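Long-range contacts in replicative DNA helicase (Mycobacterium chimaera, PDB 6RIY), which probably excises itself from a replicative DNA helicase precursor by protein splicing, being an intein of the Hedgehog/intein (HINT) fold: residues V37-V42 with P121-E126; F53-V58 with G139-H144; A61-Q66 with T75-R80; W67-G72 with D84-A89. All coordinates share one frame; numbering follows the deposited sequence. Where two conformers were deposited one is given.

Interaction 1. Residues V37-V42 with P121-E126; sequences VAATDV and PVRCVE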
loop_
_atom_site.group_PDB
_atom_site.type_symbol
_atom_site.label_atom_id
_atom_site.label_comp_id
_atom_site.label_asym_id
_atom_site.label_seq_id
_atom_site.Cartn_x
_atom_site.Cartn_y
_atom_site.Cartn_z
ATOM N N VAL A 37 -9.195 11.599 0.885
ATOM C CA VAL A 37 -9.582 12.844 0.237
ATOM C C VAL A 37 -9.890 12.646 -1.242
ATOM O O VAL A 37 -10.555 13.506 -1.844
ATOM C CB VAL A 37 -8.507 13.936 0.423
ATOM C CG1 VAL A 37 -8.380 14.310 1.891
ATOM C CG2 VAL A 37 -7.174 13.479 -0.117
ATOM N N ALA A 38 -9.449 11.541 -1.837
ATOM C CA ALA A 38 -9.729 11.249 -3.233
ATOM C C ALA A 38 -9.553 9.754 -3.447
ATOM O O ALA A 38 -8.827 9.082 -2.708
ATOM C CB ALA A 38 -8.825 12.049 -4.177
ATOM N N ALA A 39 -10.236 9.239 -4.465
ATOM C CA ALA A 39 -10.150 7.820 -4.777
ATOM C C ALA A 39 -10.487 7.640 -6.247
ATOM O O ALA A 39 -11.545 8.089 -6.696
ATOM C CB ALA A 39 -11.096 7.000 -3.896
ATOM N N THR A 40 -9.597 6.987 -6.984
ATOM C CA THR A 40 -9.784 6.876 -8.424
ATOM C C THR A 40 -10.904 5.899 -8.753
ATOM O O THR A 40 -11.355 5.120 -7.910
ATOM C CB THR A 40 -8.505 6.399 -9.114
ATOM O OG1 THR A 40 -8.180 5.073 -8.672
ATOM C CG2 THR A 40 -7.353 7.333 -8.823
ATOM N N ASP A 41 -11.347 5.950 -10.007
ATOM C CA ASP A 41 -12.083 4.837 -10.578
ATOM C C ASP A 41 -11.232 3.578 -10.533
ATOM O O ASP A 41 -10.009 3.625 -10.360
ATOM C CB ASP A 41 -12.451 5.102 -12.040
ATOM C CG ASP A 41 -13.324 6.317 -12.230
ATOM O OD1 ASP A 41 -13.795 6.889 -11.224
ATOM O OD2 ASP A 41 -13.546 6.689 -13.406
ATOM N N VAL A 42 -11.890 2.433 -10.716
ATOM C CA VAL A 42 -11.142 1.209 -10.949
ATOM C C VAL A 42 -10.325 1.382 -12.217
ATOM O O VAL A 42 -10.827 1.858 -13.245
ATOM C CB VAL A 42 -12.087 0.003 -11.053
ATOM C CG1 VAL A 42 -11.321 -1.235 -11.504
ATOM C CG2 VAL A 42 -12.780 -0.246 -9.728
ATOM N N PRO A 121 -7.410 -5.628 -11.516
ATOM C CA PRO A 121 -7.922 -4.261 -11.326
ATOM C C PRO A 121 -7.323 -3.614 -10.084
ATOM O O PRO A 121 -7.141 -4.266 -9.054
ATOM C CB PRO A 121 -9.435 -4.472 -11.171
ATOM C CG PRO A 121 -9.712 -5.791 -11.873
ATOM C CD PRO A 121 -8.500 -6.624 -11.583
ATOM N N VAL A 122 -7.028 -2.311 -10.177
ATOM C CA VAL A 122 -6.395 -1.576 -9.077
ATOM C C VAL A 122 -7.065 -0.216 -8.927
ATOM O O VAL A 122 -7.782 0.248 -9.812
ATOM C CB VAL A 122 -4.862 -1.409 -9.268
ATOM C CG1 VAL A 122 -4.186 -2.759 -9.331
ATOM C CG2 VAL A 122 -4.524 -0.554 -10.511
ATOM N N ARG A 123 -6.816 0.428 -7.782
ATOM C CA ARG A 123 -7.287 1.782 -7.496
ATOM C C ARG A 123 -6.247 2.527 -6.670
ATOM O O ARG A 123 -5.537 1.918 -5.868
ATOM C CB ARG A 123 -8.584 1.795 -6.677
ATOM C CG ARG A 123 -9.853 1.387 -7.366
ATOM C CD ARG A 123 -11.009 1.437 -6.353
ATOM N NE ARG A 123 -11.519 2.793 -6.165
ATOM C CZ ARG A 123 -12.235 3.189 -5.119
ATOM N NH1 ARG A 123 -12.514 2.341 -4.134
ATOM N NH2 ARG A 123 -12.665 4.439 -5.052
ATOM N N CYS A 124 -6.233 3.853 -6.802
ATOM C CA CYS A 124 -5.461 4.732 -5.929
ATOM C C CYS A 124 -6.370 5.537 -5.009
ATOM O O CYS A 124 -7.493 5.902 -5.370
ATOM C CB CYS A 124 -4.602 5.724 -6.718
ATOM S SG CYS A 124 -3.387 4.996 -7.791
ATOM N N VAL A 125 -5.839 5.859 -3.830
ATOM C CA VAL A 125 -6.474 6.787 -2.903
ATOM C C VAL A 125 -5.483 7.907 -2.608
ATOM O O VAL A 125 -4.266 7.740 -2.720
ATOM C CB VAL A 125 -6.912 6.103 -1.590
ATOM C CG1 VAL A 125 -7.913 4.992 -1.866
ATOM C CG2 VAL A 125 -5.689 5.550 -0.845
ATOM N N GLU A 126 -6.017 9.058 -2.220
ATOM C CA GLU A 126 -5.219 10.090 -1.578
ATOM C C GLU A 126 -5.743 10.290 -0.162
ATOM O O GLU A 126 -6.949 10.207 0.075
ATOM C CB GLU A 126 -5.258 11.394 -2.369
ATOM C CG GLU A 126 -4.929 11.205 -3.846
ATOM C CD GLU A 126 -4.818 12.509 -4.613
ATOM O OE1 GLU A 126 -4.219 13.467 -4.080
ATOM O OE2 GLU A 126 -5.328 12.575 -5.752
#
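R123 and T40 meet beside the antiparallel pairing of the two segments. CB of R123 passes 3.9 Å from T40 OG1, and CG then lies against the backbone of D41 and V42, 3.7 Å from D41 O. CD brushes V42 CG2, whose side chain runs at about a right angle to that of R123. A bend at chi3 (81°) brings the guanidinium to T40 O and A39. Its NE and NH2 both grip one acceptor, with NE 2.9 Å and NH2 3.2 Å from T40 O. That oxygen lies in the guanidinium plane, while the two donors reach it from opposite faces of its own carbonyl plane. NH2 also abuts A39 CB, and NH1 turns to V20 O. The T40 hydroxyl does double duty: OG1 accepts from C124 N at 3.0 Å and donates to D41 O. Beyond it C124 O takes T40 N. V37 and A38 both face E126 in a classic beta bulge, V37 N bonding E126 O at 2.8 Å and A38 N more weakly. The antiparallel pair of strands 33-39 and 122-127 forms the middle of a four-stranded sheet, flanked by strands 25-27 and 2-3.

Interaction 2. Residues F53-V58 with G139-H144; sequences FSDGTV and GMVPTH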
loop_
_atom_site.group_PDB
_atom_site.type_symbol
_atom_site.label_atom_id
_atom_site.label_comp_id
_atom_site.label_asym_id
_atom_site.label_seq_id
_atom_site.Cartn_x
_atom_site.Cartn_y
_atom_site.Cartn_z
ATOM N N PHE A 53 6.174 -9.436 2.072
ATOM C CA PHE A 53 6.932 -8.880 3.187
ATOM C C PHE A 53 7.311 -9.969 4.175
ATOM O O PHE A 53 6.791 -11.079 4.140
ATOM C CB PHE A 53 6.131 -7.775 3.866
ATOM C CG PHE A 53 5.826 -6.638 2.946
ATOM C CD1 PHE A 53 6.746 -5.619 2.758
ATOM C CD2 PHE A 53 4.630 -6.601 2.255
ATOM C CE1 PHE A 53 6.474 -4.559 1.900
ATOM C CE2 PHE A 53 4.349 -5.550 1.379
ATOM C CZ PHE A 53 5.282 -4.523 1.214
ATOM N N SER A 54 8.243 -9.629 5.070
ATOM C CA SER A 54 8.767 -10.611 6.010
ATOM C C SER A 54 7.754 -11.023 7.072
ATOM O O SER A 54 7.995 -12.014 7.770
ATOM C CB SER A 54 10.025 -10.068 6.687
ATOM O OG SER A 54 9.758 -8.818 7.293
ATOM N N ASP A 55 6.640 -10.306 7.205
ATOM C CA ASP A 55 5.617 -10.643 8.188
ATOM C C ASP A 55 4.564 -11.588 7.632
ATOM O O ASP A 55 3.650 -11.977 8.363
ATOM C CB ASP A 55 4.935 -9.372 8.698
ATOM C CG ASP A 55 4.128 -8.674 7.608
ATOM O OD1 ASP A 55 4.469 -8.840 6.415
ATOM O OD2 ASP A 55 3.162 -7.961 7.944
ATOM N N GLY A 56 4.663 -11.954 6.359
ATOM C CA GLY A 56 3.668 -12.778 5.709
ATOM C C GLY A 56 2.684 -12.005 4.859
ATOM O O GLY A 56 1.926 -12.620 4.105
ATOM N N THR A 57 2.678 -10.680 4.955
ATOM C CA THR A 57 1.777 -9.876 4.144
ATOM C C THR A 57 2.196 -9.929 2.680
ATOM O O THR A 57 3.376 -9.754 2.351
ATOM C CB THR A 57 1.774 -8.423 4.625
ATOM O OG1 THR A 57 1.317 -8.364 5.978
ATOM C CG2 THR A 57 0.856 -7.555 3.734
ATOM N N VAL A 58 1.221 -10.151 1.803
ATOM C CA VAL A 58 1.417 -10.106 0.362
ATOM C C VAL A 58 0.428 -9.096 -0.208
ATOM O O VAL A 58 -0.784 -9.232 -0.006
ATOM C CB VAL A 58 1.218 -11.484 -0.285
ATOM C CG1 VAL A 58 1.177 -11.360 -1.802
ATOM C CG2 VAL A 58 2.326 -12.434 0.162
ATOM N N GLY A 139 -0.941 -7.345 7.471
ATOM C CA GLY A 139 0.089 -6.883 8.387
ATOM C C GLY A 139 0.157 -5.393 8.611
ATOM O O GLY A 139 1.005 -4.933 9.389
ATOM N N MET A 140 -0.705 -4.619 7.949
ATOM C CA MET A 140 -0.793 -3.167 8.138
ATOM C C MET A 140 0.543 -2.494 7.815
ATOM O O MET A 140 1.141 -1.789 8.636
ATOM C CB MET A 140 -1.273 -2.835 9.558
ATOM C CG MET A 140 -2.570 -3.551 9.916
ATOM S SD MET A 140 -3.202 -3.028 11.511
ATOM C CE MET A 140 -2.276 -4.092 12.617
ATOM N N VAL A 141 1.003 -2.753 6.597
ATOM C CA VAL A 141 2.287 -2.251 6.107
ATOM C C VAL A 141 2.093 -0.829 5.587
ATOM O O VAL A 141 1.201 -0.604 4.752
ATOM C CB VAL A 141 2.823 -3.166 5.008
ATOM C CG1 VAL A 141 4.167 -2.677 4.489
ATOM C CG2 VAL A 141 2.932 -4.597 5.521
ATOM N N PRO A 142 2.919 0.123 6.029
ATOM C CA PRO A 142 2.848 1.491 5.499
ATOM C C PRO A 142 3.096 1.514 3.997
ATOM O O PRO A 142 3.978 0.824 3.481
ATOM C CB PRO A 142 3.964 2.222 6.261
ATOM C CG PRO A 142 4.232 1.383 7.465
ATOM C CD PRO A 142 3.963 -0.031 7.055
ATOM N N THR A 143 2.297 2.312 3.294
ATOM C CA THR A 143 2.478 2.454 1.862
ATOM C C THR A 143 2.095 3.875 1.477
ATOM O O THR A 143 1.360 4.556 2.198
ATOM C CB THR A 143 1.664 1.397 1.087
ATOM O OG1 THR A 143 2.154 1.308 -0.257
ATOM C CG2 THR A 143 0.172 1.724 1.084
ATOM N N HIS A 144 2.619 4.332 0.344
ATOM C CA HIS A 144 2.391 5.707 -0.072
ATOM C C HIS A 144 1.127 5.825 -0.917
ATOM O O HIS A 144 0.864 4.987 -1.785
ATOM C CB HIS A 144 3.596 6.238 -0.848
ATOM C CG HIS A 144 4.581 6.969 0.006
ATOM N ND1 HIS A 144 4.239 8.077 0.753
ATOM C CD2 HIS A 144 5.897 6.749 0.239
ATOM C CE1 HIS A 144 5.305 8.514 1.401
ATOM N NE2 HIS A 144 6.322 7.723 1.112
#
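V141 lays its CG1 methyl over one face of the F53 ring, the two side chains coming from opposite directions. CG1, anti to the backbone N (chi1 -179°), makes a CH-pi contact 4.0 Å from the ring centroid and 16° off the normal, displaced toward the rim by CE1 and CZ. The other methyl branch, CG2, turns to T57, lying 4.0 Å from CG2 of that threonine as the side chains slide past each other. T57 splits its branches: the methyl meets V141, and OG1 lies 2.9 Å from G139 N in a weak, bent hydrogen bond. The same hydroxyl donates to D55 OD2 (2.7 Å), on the syn side but tilted out of the carboxylate plane. D55 OD1 takes T57 N from above that plane, closing an Asx turn, so both carboxylate oxygens fix the T57 position. G139 has no side chain, and D55 OD2 approaches its CA to 3.3 Å. F53 also meets the W67 ring. The bonds G56 N to F53 O and F53 N to T57 O, around a type I turn with G56 in a left-handed conformation, are those of a beta hairpin with a G1 bulge, here joining strands 48-53 and 58-62 of the HINT fold.

Interaction 3. Residues A61-Q66 with T75-R80; sequences ADAAHQ and TSAQLR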
loop_
_atom_site.group_PDB
_atom_site.type_symbol
_atom_site.label_atom_id
_atom_site.label_comp_id
_atom_site.label_asym_id
_atom_site.label_seq_id
_atom_site.Cartn_x
_atom_site.Cartn_y
_atom_site.Cartn_z
ATOM N N ALA A 61 0.217 -4.757 -6.288
ATOM C CA ALA A 61 0.175 -3.330 -6.539
ATOM C C ALA A 61 0.659 -3.079 -7.952
ATOM O O ALA A 61 1.377 -3.897 -8.537
ATOM C CB ALA A 61 1.039 -2.551 -5.539
ATOM N N ASP A 62 0.279 -1.930 -8.504
ATOM C CA ASP A 62 0.777 -1.670 -9.839
ATOM C C ASP A 62 2.271 -1.354 -9.781
ATOM O O ASP A 62 2.853 -1.106 -8.712
ATOM C CB ASP A 62 -0.033 -0.569 -10.530
ATOM C CG ASP A 62 0.370 0.810 -10.112
ATOM O OD1 ASP A 62 0.721 1.009 -8.933
ATOM O OD2 ASP A 62 0.319 1.710 -10.976
ATOM N N ALA A 63 2.907 -1.447 -10.946
ATOM C CA ALA A 63 4.363 -1.369 -10.995
ATOM C C ALA A 63 4.889 -0.057 -10.434
ATOM O O ALA A 63 6.002 -0.022 -9.888
ATOM C CB ALA A 63 4.840 -1.551 -12.437
ATOM N N ALA A 64 4.116 1.021 -10.542
ATOM C CA ALA A 64 4.604 2.328 -10.124
ATOM C C ALA A 64 4.189 2.721 -8.713
ATOM O O ALA A 64 4.542 3.819 -8.273
ATOM C CB ALA A 64 4.139 3.403 -11.101
ATOM N N HIS A 65 3.437 1.881 -8.004
ATOM C CA HIS A 65 3.072 2.204 -6.627
ATOM C C HIS A 65 4.320 2.405 -5.772
ATOM O O HIS A 65 5.310 1.690 -5.930
ATOM C CB HIS A 65 2.209 1.089 -6.034
ATOM C CG HIS A 65 1.588 1.447 -4.721
ATOM N ND1 HIS A 65 0.361 2.060 -4.624
ATOM C CD2 HIS A 65 2.030 1.282 -3.450
ATOM C CE1 HIS A 65 0.068 2.261 -3.351
ATOM N NE2 HIS A 65 1.065 1.797 -2.618
ATOM N N GLN A 66 4.273 3.384 -4.863
ATOM C CA GLN A 66 5.453 3.811 -4.113
ATOM C C GLN A 66 5.447 3.285 -2.683
ATOM O O GLN A 66 4.393 3.188 -2.048
ATOM C CB GLN A 66 5.549 5.337 -4.102
ATOM C CG GLN A 66 5.712 5.916 -5.489
ATOM C CD GLN A 66 5.655 7.426 -5.502
ATOM O OE1 GLN A 66 5.870 8.072 -4.485
ATOM N NE2 GLN A 66 5.353 7.997 -6.663
ATOM N N THR A 75 9.481 2.214 -6.165
ATOM C CA THR A 75 8.278 1.648 -6.751
ATOM C C THR A 75 8.296 0.135 -6.593
ATOM O O THR A 75 9.338 -0.465 -6.327
ATOM C CB THR A 75 8.166 2.007 -8.229
ATOM O OG1 THR A 75 9.206 1.334 -8.939
ATOM C CG2 THR A 75 8.309 3.503 -8.428
ATOM N N SER A 76 7.118 -0.482 -6.745
ATOM C CA SER A 76 7.038 -1.936 -6.629
ATOM C C SER A 76 8.065 -2.612 -7.523
ATOM O O SER A 76 8.707 -3.585 -7.118
ATOM C CB SER A 76 5.632 -2.432 -6.993
ATOM O OG SER A 76 4.617 -1.616 -6.437
ATOM N N ALA A 77 8.249 -2.089 -8.737
ATOM C CA ALA A 77 9.156 -2.700 -9.705
ATOM C C ALA A 77 10.623 -2.551 -9.322
ATOM O O ALA A 77 11.471 -3.234 -9.903
ATOM C CB ALA A 77 8.930 -2.096 -11.088
ATOM N N GLN A 78 10.946 -1.662 -8.389
ATOM C CA GLN A 78 12.327 -1.485 -7.966
ATOM C C GLN A 78 12.629 -2.138 -6.625
ATOM O O GLN A 78 13.776 -2.075 -6.178
ATOM C CB GLN A 78 12.679 0.005 -7.904
ATOM N N LEU A 79 11.648 -2.762 -5.972
ATOM C CA LEU A 79 11.892 -3.331 -4.649
ATOM C C LEU A 79 12.820 -4.543 -4.729
ATOM O O LEU A 79 12.737 -5.345 -5.658
ATOM C CB LEU A 79 10.576 -3.718 -3.994
ATOM C CG LEU A 79 9.713 -2.542 -3.522
ATOM C CD1 LEU A 79 8.376 -3.046 -3.025
ATOM C CD2 LEU A 79 10.422 -1.743 -2.431
ATOM N N ARG A 80 13.698 -4.680 -3.730
ATOM C CA ARG A 80 14.785 -5.656 -3.752
ATOM C C ARG A 80 14.682 -6.594 -2.556
ATOM O O ARG A 80 14.519 -6.139 -1.416
ATOM C CB ARG A 80 16.150 -4.959 -3.744
ATOM C CG ARG A 80 16.409 -4.050 -4.931
ATOM C CD ARG A 80 17.623 -3.175 -4.684
ATOM N NE ARG A 80 17.437 -2.291 -3.534
ATOM C CZ ARG A 80 18.421 -1.624 -2.942
ATOM N NH1 ARG A 80 19.667 -1.734 -3.388
ATOM N NH2 ARG A 80 18.161 -0.841 -1.904
#
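H65 touches S76 beside its imidazole: of its side chain, CB comes nearest the serine, 3.6 Å from S76 OG, while chi1 of -170° swings CG away from the backbone N. The ring meets W67 edge-to-face, and at its edge ND1 bonds A1 N and NE2 bonds T143 OG1. The carbonyl of D62 is met from both faces of its plane: S76 OG donates from one, 2.9 Å from D62 O, and H65 N from the other, in the type I turn D62 to H65. The carbonyl of A63 is used within its plane, A77 N lying on a lone pair 3.3 Å from A63 O. H65 O receives S76 N at 2.9 Å, almost in line with the C=O bond, and T75 CA adds a CA-H...O contact at 3.1 Å. T75 packs on the turn, its CB 3.4 Å from A63 O, and A63 CB rests against A77 CB. S76 OG also bonds W67 NE1. The 3-10 segment 76-78 is thus pinned by its first two residues to three carbonyls. D62 OD1 also bonds A1 N, and D62 and H65 appear to match the block B motif of inteins, consistent with the turn positioning H65 beside the N-terminal splice junction.

Interaction 4. Residues W67-G72 with D84-A89; sequences WPTSGG and DRIVVA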
loop_
_atom_site.group_PDB
_atom_site.type_symbol
_atom_site.label_atom_id
_atom_site.label_comp_id
_atom_site.label_asym_id
_atom_site.label_seq_id
_atom_site.Cartn_x
_atom_site.Cartn_y
_atom_site.Cartn_z
ATOM N N TRP A 67 6.641 2.944 -2.185
ATOM C CA TRP A 67 6.811 2.314 -0.880
ATOM C C TRP A 67 7.906 3.057 -0.126
ATOM O O TRP A 67 8.979 3.310 -0.693
ATOM C CB TRP A 67 7.201 0.840 -1.025
ATOM C CG TRP A 67 6.193 0.035 -1.792
ATOM C CD1 TRP A 67 6.145 -0.140 -3.144
ATOM C CD2 TRP A 67 5.083 -0.685 -1.249
ATOM N NE1 TRP A 67 5.070 -0.934 -3.477
ATOM C CE2 TRP A 67 4.402 -1.279 -2.331
ATOM C CE3 TRP A 67 4.601 -0.893 0.050
ATOM C CZ2 TRP A 67 3.266 -2.069 -2.157
ATOM C CZ3 TRP A 67 3.465 -1.670 0.218
ATOM C CH2 TRP A 67 2.810 -2.243 -0.881
ATOM N N PRO A 68 7.697 3.394 1.139
ATOM C CA PRO A 68 8.750 4.072 1.916
ATOM C C PRO A 68 9.760 3.069 2.456
ATOM O O PRO A 68 9.433 2.257 3.324
ATOM C CB PRO A 68 7.959 4.740 3.048
ATOM C CG PRO A 68 6.809 3.791 3.285
ATOM C CD PRO A 68 6.457 3.206 1.913
ATOM N N THR A 69 11.000 3.142 1.970
ATOM C CA THR A 69 12.067 2.298 2.509
ATOM C C THR A 69 13.132 3.145 3.188
ATOM O O THR A 69 13.198 4.361 3.027
ATOM C CB THR A 69 12.726 1.423 1.434
ATOM O OG1 THR A 69 13.733 2.175 0.737
ATOM C CG2 THR A 69 11.693 0.897 0.463
ATOM N N SER A 70 13.996 2.475 3.952
ATOM C CA SER A 70 15.034 3.203 4.670
ATOM C C SER A 70 16.043 3.872 3.746
ATOM O O SER A 70 16.737 4.792 4.183
ATOM C CB SER A 70 15.773 2.266 5.630
ATOM O OG SER A 70 16.404 1.230 4.901
ATOM N N GLY A 71 16.163 3.428 2.499
ATOM C CA GLY A 71 17.059 4.048 1.545
ATOM C C GLY A 71 16.382 4.992 0.577
ATOM O O GLY A 71 17.065 5.631 -0.236
ATOM N N GLY A 72 15.067 5.100 0.633
ATOM C CA GLY A 72 14.352 6.012 -0.237
ATOM C C GLY A 72 12.996 5.453 -0.609
ATOM O O GLY A 72 12.623 4.344 -0.235
ATOM N N ASP A 84 15.875 -4.124 1.134
ATOM C CA ASP A 84 14.924 -3.047 1.393
ATOM C C ASP A 84 14.090 -3.341 2.638
ATOM O O ASP A 84 13.588 -4.456 2.805
ATOM C CB ASP A 84 14.016 -2.831 0.177
ATOM C CG ASP A 84 14.719 -2.095 -0.956
ATOM O OD1 ASP A 84 15.597 -1.255 -0.674
ATOM O OD2 ASP A 84 14.393 -2.353 -2.135
ATOM N N ARG A 85 13.979 -2.347 3.526
ATOM C CA ARG A 85 13.118 -2.400 4.702
ATOM C C ARG A 85 12.173 -1.206 4.696
ATOM O O ARG A 85 12.597 -0.076 4.436
ATOM C CB ARG A 85 13.912 -2.364 6.013
ATOM C CG ARG A 85 14.654 -3.633 6.370
ATOM C CD ARG A 85 15.282 -3.504 7.756
ATOM N NE ARG A 85 16.228 -4.578 8.025
ATOM C CZ ARG A 85 15.890 -5.766 8.511
ATOM N NH1 ARG A 85 14.618 -6.040 8.780
ATOM N NH2 ARG A 85 16.826 -6.683 8.728
ATOM N N ILE A 86 10.911 -1.460 5.028
ATOM C CA ILE A 86 9.905 -0.406 5.150
ATOM C C ILE A 86 10.101 0.315 6.481
ATOM O O ILE A 86 10.082 -0.309 7.548
ATOM C CB ILE A 86 8.488 -0.982 5.046
ATOM C CG1 ILE A 86 8.276 -1.701 3.706
ATOM C CG2 ILE A 86 7.467 0.114 5.274
ATOM C CD1 ILE A 86 8.202 -0.770 2.489
ATOM N N VAL A 87 10.260 1.638 6.425
ATOM C CA VAL A 87 10.629 2.431 7.594
ATOM C C VAL A 87 9.747 3.672 7.656
ATOM O O VAL A 87 9.530 4.339 6.636
ATOM C CB VAL A 87 12.124 2.820 7.553
ATOM C CG1 VAL A 87 12.366 4.128 8.291
ATOM C CG2 VAL A 87 12.987 1.696 8.136
ATOM N N VAL A 88 9.254 3.995 8.859
ATOM C CA VAL A 88 8.357 5.125 9.068
ATOM C C VAL A 88 8.852 5.988 10.218
ATOM O O VAL A 88 9.694 5.581 11.018
ATOM C CB VAL A 88 6.911 4.682 9.353
ATOM C CG1 VAL A 88 6.278 4.196 8.093
ATOM C CG2 VAL A 88 6.896 3.614 10.441
ATOM N N ALA A 89 8.289 7.194 10.287
ATOM C CA ALA A 89 8.440 8.110 11.413
ATOM C C ALA A 89 9.898 8.417 11.726
ATOM O O ALA A 89 10.198 9.076 12.724
ATOM C CB ALA A 89 7.742 7.548 12.648
HETATM O O HOH W 1 16.105 1.564 -0.910
HETATM O O HOH W 2 15.603 -0.103 2.895
#
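I86 bends back on itself: chi2 of -71° folds CD1 against strand 66-69, 3.4 Å from P68 O and 4.0 Å from W67 CB. With chi1 at 83°, T69 turns OG1 into its own loop. That loop is the type I turn of the beta hairpin formed by strands 66-69 and 72-75, and the hairpin meets strand 85-87 through a single bridge, T69 with I86, the strand axes crossing at 95°. Two backbone bonds make the junction, V87 N to P68 O at 3.3 Å and S70 N to R85 O at 2.9 Å. Alongside them, CA-H...O contacts run from I86 CA to P68 O and from T69 CA to R85 O. P68 CG faces I86 CG2, and S70 CB touches V87 CG2. W67 is buried, its ring beside L79 and A61, while strand 107-117 pairs with strand 85-87. Within the turn, T69 OG1 donates to G72 O (2.6 Å) on an in-plane lone pair and accepts G71 N, an ST turn; G72 O takes T69 N as well. A second link is a water that accepts from R85 N and lies close to S70 OG. D84 OD1, salt-bridged to R80, stands 4.2 Å from T69 OG1, and another water donates to both, 3.0 Å from T69 OG1 and 2.9 Å from D84 OD1.

Interactions 2, 3 and 4 form a touching group, their centres 12 to 13 Å apart, whereas interaction 1 lies 16 to 23 Å from them, between centres, in a separate four-stranded sheet. Along the chain 37-42 comes first and 139-144 last; interactions 1 and 2 interlock, and both enclose interactions 3 and 4, which also alternate. W67 of interaction 4 touches both interactions 2 and 3, and a probable hydrogen bond from H144 N to Q66 O ties those two to each other. W67, C124 and T143, drawn from interactions 4, 1 and 2, match the W-C-T residues of class 3 inteins, consistent with a splicing centre assembled from chain parts distant in sequence.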